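Local coordinates for protein tricorn protease (PDB 1K32) that probably degrades peptides as a large serine protease, with beta-propellers thought to gate the passage of substrate to its active site, at residues Asn431-Ala436 against Asp458-Lys463; Glu357-Gly362 against Gly379-Met384; Tyr750-Ala755 against Tyr779-Ile784. One frame throughout, in Å; residues are numbered along the deposited sequence.

Contact 1 of 3, residues Asn431-Ala436 against Asp458-Lys463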
loop_
_atom_site.group_PDB
_atom_site.type_symbol
_atom_site.label_atom_id
_atom_site.label_comp_id
_atom_site.label_asym_id
_atom_site.label_seq_id
_atom_site.Cartn_x
_atom_site.Cartn_y
_atom_site.Cartn_z
ATOM N N ASN A 431 -30.768 -19.553 21.845
ATOM C CA ASN A 431 -31.825 -20.548 21.725
ATOM C C ASN A 431 -32.965 -20.239 22.705
ATOM O O ASN A 431 -33.860 -21.062 22.913
ATOM C CB ASN A 431 -31.280 -21.964 21.970
ATOM C CG ASN A 431 -30.709 -22.143 23.362
ATOM O OD1 ASN A 431 -30.977 -21.351 24.262
ATOM N ND2 ASN A 431 -29.927 -23.200 23.547
ATOM N N SER A 432 -32.914 -19.049 23.303
ATOM C CA SER A 432 -33.941 -18.577 24.242
ATOM C C SER A 432 -34.155 -19.434 25.485
ATOM O O SER A 432 -35.178 -19.313 26.161
ATOM C CB SER A 432 -35.274 -18.420 23.502
ATOM O OG SER A 432 -35.133 -17.562 22.378
ATOM N N ARG A 433 -33.190 -20.286 25.810
ATOM C CA ARG A 433 -33.336 -21.155 26.971
ATOM C C ARG A 433 -32.823 -20.620 28.318
ATOM O O ARG A 433 -33.404 -20.923 29.364
ATOM C CB ARG A 433 -32.689 -22.508 26.685
ATOM C CG ARG A 433 -32.704 -23.431 27.884
ATOM C CD ARG A 433 -32.557 -24.882 27.480
ATOM N NE ARG A 433 -32.428 -25.733 28.653
ATOM C CZ ARG A 433 -32.277 -27.051 28.606
ATOM N NH1 ARG A 433 -32.161 -27.746 29.731
ATOM N NH2 ARG A 433 -32.251 -27.673 27.435
ATOM N N PHE A 434 -31.751 -19.834 28.296
ATOM C CA PHE A 434 -31.183 -19.312 29.532
ATOM C C PHE A 434 -31.127 -17.788 29.594
ATOM O O PHE A 434 -31.023 -17.098 28.570
ATOM C CB PHE A 434 -29.749 -19.837 29.741
ATOM C CG PHE A 434 -29.574 -21.292 29.435
ATOM C CD1 PHE A 434 -29.098 -21.704 28.197
ATOM C CD2 PHE A 434 -29.872 -22.260 30.389
ATOM C CE1 PHE A 434 -28.920 -23.064 27.918
ATOM C CE2 PHE A 434 -29.696 -23.618 30.114
ATOM C CZ PHE A 434 -29.222 -24.018 28.884
ATOM N N ILE A 435 -31.183 -17.279 30.817
ATOM C CA ILE A 435 -31.097 -15.851 31.064
ATOM C C ILE A 435 -30.022 -15.714 32.138
ATOM O O ILE A 435 -30.167 -16.229 33.247
ATOM C CB ILE A 435 -32.454 -15.280 31.568
ATOM C CG1 ILE A 435 -33.556 -15.582 30.539
ATOM C CG2 ILE A 435 -32.344 -13.772 31.804
ATOM C CD1 ILE A 435 -34.948 -15.112 30.931
ATOM N N ALA A 436 -28.921 -15.060 31.794
ATOM C CA ALA A 436 -27.837 -14.860 32.747
ATOM C C ALA A 436 -27.881 -13.401 33.160
ATOM O O ALA A 436 -28.072 -12.522 32.321
ATOM C CB ALA A 436 -26.492 -15.188 32.102
ATOM N N ASP A 458 -32.837 -21.042 33.997
ATOM C CA ASP A 458 -33.160 -22.012 32.955
ATOM C C ASP A 458 -34.673 -22.001 32.739
ATOM O O ASP A 458 -35.437 -22.423 33.620
ATOM C CB ASP A 458 -32.718 -23.423 33.370
ATOM C CG ASP A 458 -32.844 -24.451 32.232
ATOM O OD1 ASP A 458 -33.616 -24.226 31.276
ATOM O OD2 ASP A 458 -32.171 -25.502 32.302
ATOM N N MET A 459 -35.092 -21.514 31.572
ATOM C CA MET A 459 -36.507 -21.450 31.210
ATOM C C MET A 459 -37.151 -22.838 31.292
ATOM O O MET A 459 -38.344 -22.961 31.579
ATOM C CB MET A 459 -36.671 -20.892 29.791
ATOM C CG MET A 459 -36.335 -19.416 29.643
ATOM S SD MET A 459 -37.581 -18.321 30.353
ATOM C CE MET A 459 -38.671 -18.133 28.981
ATOM N N GLU A 460 -36.366 -23.878 31.020
ATOM C CA GLU A 460 -36.865 -25.250 31.095
ATOM C C GLU A 460 -36.621 -25.756 32.505
ATOM O O GLU A 460 -35.518 -26.181 32.843
ATOM C CB GLU A 460 -36.146 -26.153 30.089
ATOM C CG GLU A 460 -36.417 -25.788 28.645
ATOM C CD GLU A 460 -35.816 -26.773 27.659
ATOM O OE1 GLU A 460 -35.956 -26.539 26.441
ATOM O OE2 GLU A 460 -35.212 -27.779 28.090
ATOM N N GLY A 461 -37.655 -25.708 33.332
ATOM C CA GLY A 461 -37.508 -26.150 34.707
ATOM C C GLY A 461 -37.685 -24.963 35.627
ATOM O O GLY A 461 -38.021 -25.107 36.806
ATOM N N ARG A 462 -37.450 -23.777 35.078
ATOM C CA ARG A 462 -37.605 -22.546 35.834
ATOM C C ARG A 462 -36.793 -22.547 37.125
ATOM O O ARG A 462 -37.297 -22.194 38.188
ATOM C CB ARG A 462 -39.086 -22.337 36.136
ATOM C CG ARG A 462 -39.904 -22.075 34.874
ATOM C CD ARG A 462 -41.276 -22.739 34.928
ATOM N NE ARG A 462 -42.080 -22.271 36.053
ATOM C CZ ARG A 462 -43.285 -22.745 36.353
ATOM N NH1 ARG A 462 -43.949 -22.262 37.396
ATOM N NH2 ARG A 462 -43.826 -23.704 35.613
ATOM N N LYS A 463 -35.536 -22.953 37.029
ATOM C CA LYS A 463 -34.671 -22.980 38.194
ATOM C C LYS A 463 -33.495 -22.031 37.996
ATOM O O LYS A 463 -33.079 -21.763 36.865
ATOM C CB LYS A 463 -34.193 -24.410 38.469
ATOM C CG LYS A 463 -33.787 -25.192 37.238
ATOM C CD LYS A 463 -33.758 -26.698 37.513
ATOM C CE LYS A 463 -33.174 -27.481 36.330
ATOM N NZ LYS A 463 -33.809 -27.103 35.031
#

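Contact 2 of 3, residues Glu357-Gly362 against Gly379-Met384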
loop_
_atom_site.group_PDB
_atom_site.type_symbol
_atom_site.label_atom_id
_atom_site.label_comp_id
_atom_site.label_asym_id
_atom_site.label_seq_id
_atom_site.Cartn_x
_atom_site.Cartn_y
_atom_site.Cartn_z
ATOM N N GLU A 357 -49.239 6.014 35.990
ATOM C CA GLU A 357 -49.471 4.798 36.777
ATOM C C GLU A 357 -48.268 3.860 36.857
ATOM O O GLU A 357 -48.169 3.060 37.770
ATOM C CB GLU A 357 -50.674 4.021 36.227
ATOM C CG GLU A 357 -51.973 4.810 36.261
ATOM C CD GLU A 357 -52.332 5.263 37.661
ATOM O OE1 GLU A 357 -53.236 6.115 37.807
ATOM O OE2 GLU A 357 -51.712 4.762 38.624
ATOM N N GLY A 358 -47.359 3.958 35.895
ATOM C CA GLY A 358 -46.192 3.092 35.910
ATOM C C GLY A 358 -45.727 2.782 34.507
ATOM O O GLY A 358 -46.107 3.473 33.571
ATOM N N ASP A 359 -44.921 1.740 34.345
ATOM C CA ASP A 359 -44.403 1.396 33.025
ATOM C C ASP A 359 -45.065 0.139 32.492
ATOM O O ASP A 359 -45.350 -0.792 33.249
ATOM C CB ASP A 359 -42.883 1.220 33.090
ATOM C CG ASP A 359 -42.135 2.552 33.248
ATOM O OD1 ASP A 359 -40.985 2.523 33.726
ATOM O OD2 ASP A 359 -42.682 3.618 32.890
ATOM N N PHE A 360 -45.314 0.120 31.188
ATOM C CA PHE A 360 -45.973 -1.015 30.553
ATOM C C PHE A 360 -45.224 -1.461 29.306
ATOM O O PHE A 360 -44.473 -0.692 28.717
ATOM C CB PHE A 360 -47.422 -0.642 30.183
ATOM C CG PHE A 360 -48.238 -0.148 31.347
ATOM C CD1 PHE A 360 -48.113 1.170 31.798
ATOM C CD2 PHE A 360 -49.104 -1.008 32.025
ATOM C CE1 PHE A 360 -48.834 1.624 32.908
ATOM C CE2 PHE A 360 -49.831 -0.564 33.134
ATOM C CZ PHE A 360 -49.694 0.754 33.576
ATOM N N LEU A 361 -45.428 -2.715 28.913
ATOM C CA LEU A 361 -44.791 -3.260 27.723
ATOM C C LEU A 361 -45.757 -3.183 26.544
ATOM O O LEU A 361 -46.977 -3.341 26.689
ATOM C CB LEU A 361 -44.368 -4.715 27.957
ATOM C CG LEU A 361 -43.485 -5.478 26.955
ATOM C CD1 LEU A 361 -44.264 -5.805 25.693
ATOM C CD2 LEU A 361 -42.251 -4.661 26.633
ATOM N N GLY A 362 -45.197 -2.926 25.371
ATOM C CA GLY A 362 -45.997 -2.837 24.171
ATOM C C GLY A 362 -45.206 -3.387 23.006
ATOM O O GLY A 362 -43.996 -3.587 23.105
ATOM N N GLY A 379 -44.087 -1.649 36.980
ATOM C CA GLY A 379 -43.409 -0.800 37.943
ATOM C C GLY A 379 -42.589 0.228 37.185
ATOM O O GLY A 379 -42.971 0.645 36.089
ATOM N N ASN A 380 -41.474 0.655 37.767
ATOM C CA ASN A 380 -40.601 1.617 37.105
ATOM C C ASN A 380 -39.444 0.803 36.505
ATOM O O ASN A 380 -38.528 0.366 37.205
ATOM C CB ASN A 380 -40.093 2.671 38.104
ATOM C CG ASN A 380 -41.230 3.423 38.810
ATOM O OD1 ASN A 380 -42.222 3.801 38.189
ATOM N ND2 ASN A 380 -41.072 3.653 40.109
ATOM N N VAL A 381 -39.526 0.589 35.198
ATOM C CA VAL A 381 -38.554 -0.195 34.439
ATOM C C VAL A 381 -37.287 0.582 34.069
ATOM O O VAL A 381 -37.352 1.744 33.653
ATOM C CB VAL A 381 -39.224 -0.738 33.149
ATOM C CG1 VAL A 381 -38.207 -1.486 32.282
ATOM C CG2 VAL A 381 -40.393 -1.669 33.529
ATOM N N PHE A 382 -36.135 -0.057 34.234
ATOM C CA PHE A 382 -34.869 0.588 33.891
ATOM C C PHE A 382 -34.022 -0.196 32.903
ATOM O O PHE A 382 -32.921 0.232 32.550
ATOM C CB PHE A 382 -34.061 0.891 35.154
ATOM C CG PHE A 382 -34.603 2.048 35.933
ATOM C CD1 PHE A 382 -35.650 1.871 36.832
ATOM C CD2 PHE A 382 -34.123 3.334 35.708
ATOM C CE1 PHE A 382 -36.218 2.951 37.491
ATOM C CE2 PHE A 382 -34.684 4.422 36.360
ATOM C CZ PHE A 382 -35.740 4.228 37.257
ATOM N N ALA A 383 -34.542 -1.332 32.450
ATOM C CA ALA A 383 -33.843 -2.175 31.484
ATOM C C ALA A 383 -34.827 -3.127 30.814
ATOM O O ALA A 383 -35.736 -3.653 31.458
ATOM C CB ALA A 383 -32.723 -2.983 32.178
ATOM N N MET A 384 -34.642 -3.345 29.520
ATOM C CA MET A 384 -35.512 -4.249 28.783
ATOM C C MET A 384 -34.787 -4.882 27.598
ATOM O O MET A 384 -34.026 -4.227 26.895
ATOM C CB MET A 384 -36.759 -3.508 28.304
ATOM C CG MET A 384 -37.819 -4.405 27.697
ATOM S SD MET A 384 -37.619 -4.557 25.929
ATOM C CE MET A 384 -38.641 -3.207 25.348
#

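Contact 3 of 3, residues Tyr750-Ala755 against Tyr779-Ile784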
loop_
_atom_site.group_PDB
_atom_site.type_symbol
_atom_site.label_atom_id
_atom_site.label_comp_id
_atom_site.label_asym_id
_atom_site.label_seq_id
_atom_site.Cartn_x
_atom_site.Cartn_y
_atom_site.Cartn_z
ATOM N N TYR A 750 -7.758 52.283 32.930
ATOM C CA TYR A 750 -7.972 51.153 33.814
ATOM C C TYR A 750 -6.598 50.718 34.283
ATOM O O TYR A 750 -5.681 50.567 33.464
ATOM C CB TYR A 750 -8.603 49.958 33.092
ATOM C CG TYR A 750 -10.084 50.054 32.836
ATOM C CD1 TYR A 750 -10.569 50.285 31.549
ATOM C CD2 TYR A 750 -11.006 49.878 33.871
ATOM C CE1 TYR A 750 -11.922 50.337 31.293
ATOM C CE2 TYR A 750 -12.378 49.925 33.621
ATOM C CZ TYR A 750 -12.824 50.152 32.327
ATOM O OH TYR A 750 -14.162 50.159 32.042
ATOM N N VAL A 751 -6.450 50.527 35.589
ATOM C CA VAL A 751 -5.196 50.051 36.155
ATOM C C VAL A 751 -5.449 48.632 36.672
ATOM O O VAL A 751 -6.541 48.331 37.173
ATOM C CB VAL A 751 -4.729 50.931 37.336
ATOM C CG1 VAL A 751 -5.776 50.931 38.435
ATOM C CG2 VAL A 751 -3.408 50.411 37.889
ATOM N N VAL A 752 -4.464 47.754 36.528
ATOM C CA VAL A 752 -4.604 46.392 37.032
ATOM C C VAL A 752 -4.448 46.485 38.546
ATOM O O VAL A 752 -3.336 46.598 39.061
ATOM C CB VAL A 752 -3.518 45.463 36.465
ATOM C CG1 VAL A 752 -3.638 44.073 37.093
ATOM C CG2 VAL A 752 -3.657 45.375 34.961
ATOM N N ALA A 753 -5.574 46.456 39.250
ATOM C CA ALA A 753 -5.571 46.572 40.704
ATOM C C ALA A 753 -4.968 45.350 41.365
ATOM O O ALA A 753 -4.364 45.453 42.433
ATOM C CB ALA A 753 -6.990 46.788 41.213
ATOM N N LYS A 754 -5.146 44.191 40.737
ATOM C CA LYS A 754 -4.604 42.955 41.274
ATOM C C LYS A 754 -4.478 41.890 40.197
ATOM O O LYS A 754 -5.350 41.755 39.344
ATOM C CB LYS A 754 -5.484 42.440 42.409
ATOM C CG LYS A 754 -4.955 41.162 43.034
ATOM C CD LYS A 754 -5.832 40.705 44.184
ATOM C CE LYS A 754 -5.281 39.440 44.803
ATOM N NZ LYS A 754 -6.116 39.016 45.952
ATOM N N ALA A 755 -3.375 41.148 40.237
ATOM C CA ALA A 755 -3.112 40.078 39.286
ATOM C C ALA A 755 -3.027 38.800 40.119
ATOM O O ALA A 755 -2.256 38.724 41.070
ATOM C CB ALA A 755 -1.811 40.339 38.545
ATOM N N TYR A 779 0.138 48.092 36.473
ATOM C CA TYR A 779 0.177 48.482 35.069
ATOM C C TYR A 779 -1.147 49.070 34.590
ATOM O O TYR A 779 -2.219 48.722 35.089
ATOM C CB TYR A 779 0.525 47.276 34.188
ATOM C CG TYR A 779 2.001 46.972 34.095
ATOM C CD1 TYR A 779 2.788 47.531 33.085
ATOM C CD2 TYR A 779 2.617 46.150 35.028
ATOM C CE1 TYR A 779 4.157 47.275 33.015
ATOM C CE2 TYR A 779 3.987 45.888 34.970
ATOM C CZ TYR A 779 4.749 46.453 33.963
ATOM O OH TYR A 779 6.096 46.198 33.918
ATOM N N LEU A 780 -1.058 49.970 33.617
ATOM C CA LEU A 780 -2.238 50.581 33.029
ATOM C C LEU A 780 -2.510 49.848 31.728
ATOM O O LEU A 780 -1.585 49.565 30.969
ATOM C CB LEU A 780 -1.998 52.060 32.707
ATOM C CG LEU A 780 -1.638 53.012 33.840
ATOM C CD1 LEU A 780 -1.545 54.433 33.282
ATOM C CD2 LEU A 780 -2.696 52.932 34.922
ATOM N N ILE A 781 -3.773 49.529 31.475
ATOM C CA ILE A 781 -4.136 48.857 30.237
ATOM C C ILE A 781 -4.475 49.956 29.231
ATOM O O ILE A 781 -5.374 50.753 29.448
ATOM C CB ILE A 781 -5.323 47.900 30.468
ATOM C CG1 ILE A 781 -4.841 46.725 31.320
ATOM C CG2 ILE A 781 -5.890 47.404 29.141
ATOM C CD1 ILE A 781 -5.784 45.550 31.360
ATOM N N GLU A 782 -3.725 50.011 28.141
ATOM C CA GLU A 782 -3.932 51.038 27.125
ATOM C C GLU A 782 -4.985 50.649 26.101
ATOM O O GLU A 782 -5.848 51.454 25.746
ATOM C CB GLU A 782 -2.616 51.322 26.393
ATOM C CG GLU A 782 -1.506 51.858 27.278
ATOM C CD GLU A 782 -1.755 53.282 27.709
ATOM O OE1 GLU A 782 -0.964 53.810 28.516
ATOM O OE2 GLU A 782 -2.742 53.878 27.233
ATOM N N ASP A 783 -4.903 49.415 25.618
ATOM C CA ASP A 783 -5.838 48.938 24.615
ATOM C C ASP A 783 -5.792 47.433 24.422
ATOM O O ASP A 783 -4.859 46.756 24.846
ATOM C CB ASP A 783 -5.569 49.625 23.270
ATOM C CG ASP A 783 -4.094 49.662 22.919
ATOM O OD1 ASP A 783 -3.411 50.631 23.320
ATOM O OD2 ASP A 783 -3.612 48.721 22.257
ATOM N N ILE A 784 -6.816 46.927 23.754
ATOM C CA ILE A 784 -6.949 45.510 23.488
ATOM C C ILE A 784 -7.329 45.367 22.021
ATOM O O ILE A 784 -8.334 45.927 21.580
ATOM C CB ILE A 784 -8.032 44.917 24.409
ATOM C CG1 ILE A 784 -7.614 45.146 25.873
ATOM C CG2 ILE A 784 -8.239 43.441 24.109
ATOM C CD1 ILE A 784 -8.645 44.739 26.915
#

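Contact 1 of 3, residues Asn431-Ala436 against Asp458-Lys463
Arg433 and Asp458 form the central salt bridge of this contact. Arg433 NE donates to Asp458 OD1 at 3.3 Å, arriving on the syn side of the carboxylate but out of its plane. Arg433 NH1 reaches Asp458 OD2 more weakly, at 3.4 Å. Glu460 adds charge from another direction. Its carboxylate is stacked over one face of the guanidinium, and Glu460 OE2 lies 3.0 Å from Arg433 NH2. No N-H points at that oxygen, so this pair rests on charge alone. Arg433 gets there with CG anti to the backbone N (chi1 176°) and the chain extended as far as NE. Asp458 OD1 also accepts from Glu460 N at 2.8 Å, closing an Asx turn. This donor comes from the face of the carboxylate opposite to NE. Lys463 NZ makes a further salt bridge with Asp458 OD2, at 3.6 Å. With an alanine here instead of Arg433, Glu460 OE2 would probably lose its cationic partner and its carboxylate could turn, while Asp458 would keep only Lys463 of the two cations described. The backbones join where Met459 N donates to Arg433 O at 2.8 Å. Next to it, Phe434 and Asp458 form an antiparallel non-hydrogen-bonded pair. Their side chains lie side by side, with ring and carboxylate planes 56° apart. The CG of Arg433 sits over the centre of one ring face, and Tyr540 meets the ring edge-to-face. Farther out, Ile435 CD1 packs against Met459 SD at 4.2 Å. Both also touch Phe392 of the neighbouring sheet. Arg462 and Lys463 both face Asp458, which makes a G1 beta bulge. The arrangement is that of a bulged beta-hairpin and the strand next to it, within one four-stranded antiparallel blade of a beta-propeller.

Contact 2 of 3, residues Glu357-Gly362 against Gly379-Met384
Asp359 reaches from strand 358-365 to the start of strand 381-386. Asp359 CB lies 3.1 Å from Gly379 O and 3.8 Å from Val381 CG2. Asp359 CG passes Gly379 O at 3.5 Å. The chi1 of -73° sets CG beside the backbone N and anti to the carbonyl carbon. From there Asp359 OD1 accepts from Val381 N at 2.8 Å, through its anti lone pair, away from the other oxygen. OD1 also forms a salt bridge with Arg972, which belongs to the S41 peptidase part of the chain. OD2 forms another with Arg339. The backbone of the same residue joins in, as Asp359 N donates to Gly379 O at 2.8 Å with a bent N-H...O angle of 137°. Farther along, the strands diverge. Leu361 CD2 and Met384 CE still touch at 4.1 Å, their side chains crossing at about a right angle. Asp359 therefore joins two consecutive propeller blades and links both to the protease part of the chain. Its carboxylate is buried. With two arginines and a backbone N-H around it, it is likely to stay ionised.

Contact 3 of 3, residues Tyr750-Ala755 against Tyr779-Ile784
Tyr750 and Tyr779 bring the flat rings to this contact, but it is their backbone carbonyls that touch the opposite segment. Both rings lead away, and neither side chain makes a close contact with the other segment. Tyr750 packs on Phe743, and its hydroxyl is hydrogen-bonded to the carbonyl of Ile144. Tyr779 packs on Leu811, and its hydroxyl is hydrogen-bonded to Asp817. The carbonyls of the two tyrosines tie the strands together. Val752 N donates to Tyr779 O at 2.8 Å, and Ile781 N donates to Tyr750 O at 2.9 Å. Each oxygen also receives a CA-H...O contact: Leu780 CA lies 3.5 Å from Tyr750 O, and Val751 CA lies 3.4 Å from Tyr779 O. Between the two bonds, Val751 and Leu780 form an antiparallel non-hydrogen-bonded pair. Their side chains share one face of the sheet, where Leu780 CD2 rests on Val751 CB at 3.7 Å. Val751 has CG1 in the crowded position between its backbone N and carbonyl carbon (chi1 60°). This leaves Val751 CG2 anti to the backbone N, 3.5 Å from Tyr779 O. Elsewhere, Val752 CG2 meets Ile781 CG1 at 4.1 Å, and Ile781 also packs on Ile795 of helix 795-800 and on Leu811. The short strands come within 4.8 Å of each other at their axes. Their directions are 138° apart, consistent with the short pairing. Beyond it, Ala753 and Lys754 both face Asp742, forming a classic beta bulge with strand 741-746. Strand 749-755 thus lies between 741-746 and 780-784. This curled antiparallel sheet, with helix 795-800 packed against it, belongs to the PDZ domain of the protease.

Overall arrangement
Along the chain the order is contact 2, contact 1, contact 3, each closing before the next opens. Contacts 1 and 2 belong to the same propeller, which is built from seven four-stranded sheets, and their centres are 22 Å apart. Contact 2 bridges two successive blades, 338-373 and 381-417. Contact 1 lies inside the following blade, 426-466. Contact 3 is in the PDZ domain, on the opposite side of the chain's centre, its centre about 61 Å from that of contact 2 and about 74 Å from that of contact 1. The three sample separate modules of one long chain, consistent with a machine that combines gating propellers with a protease core.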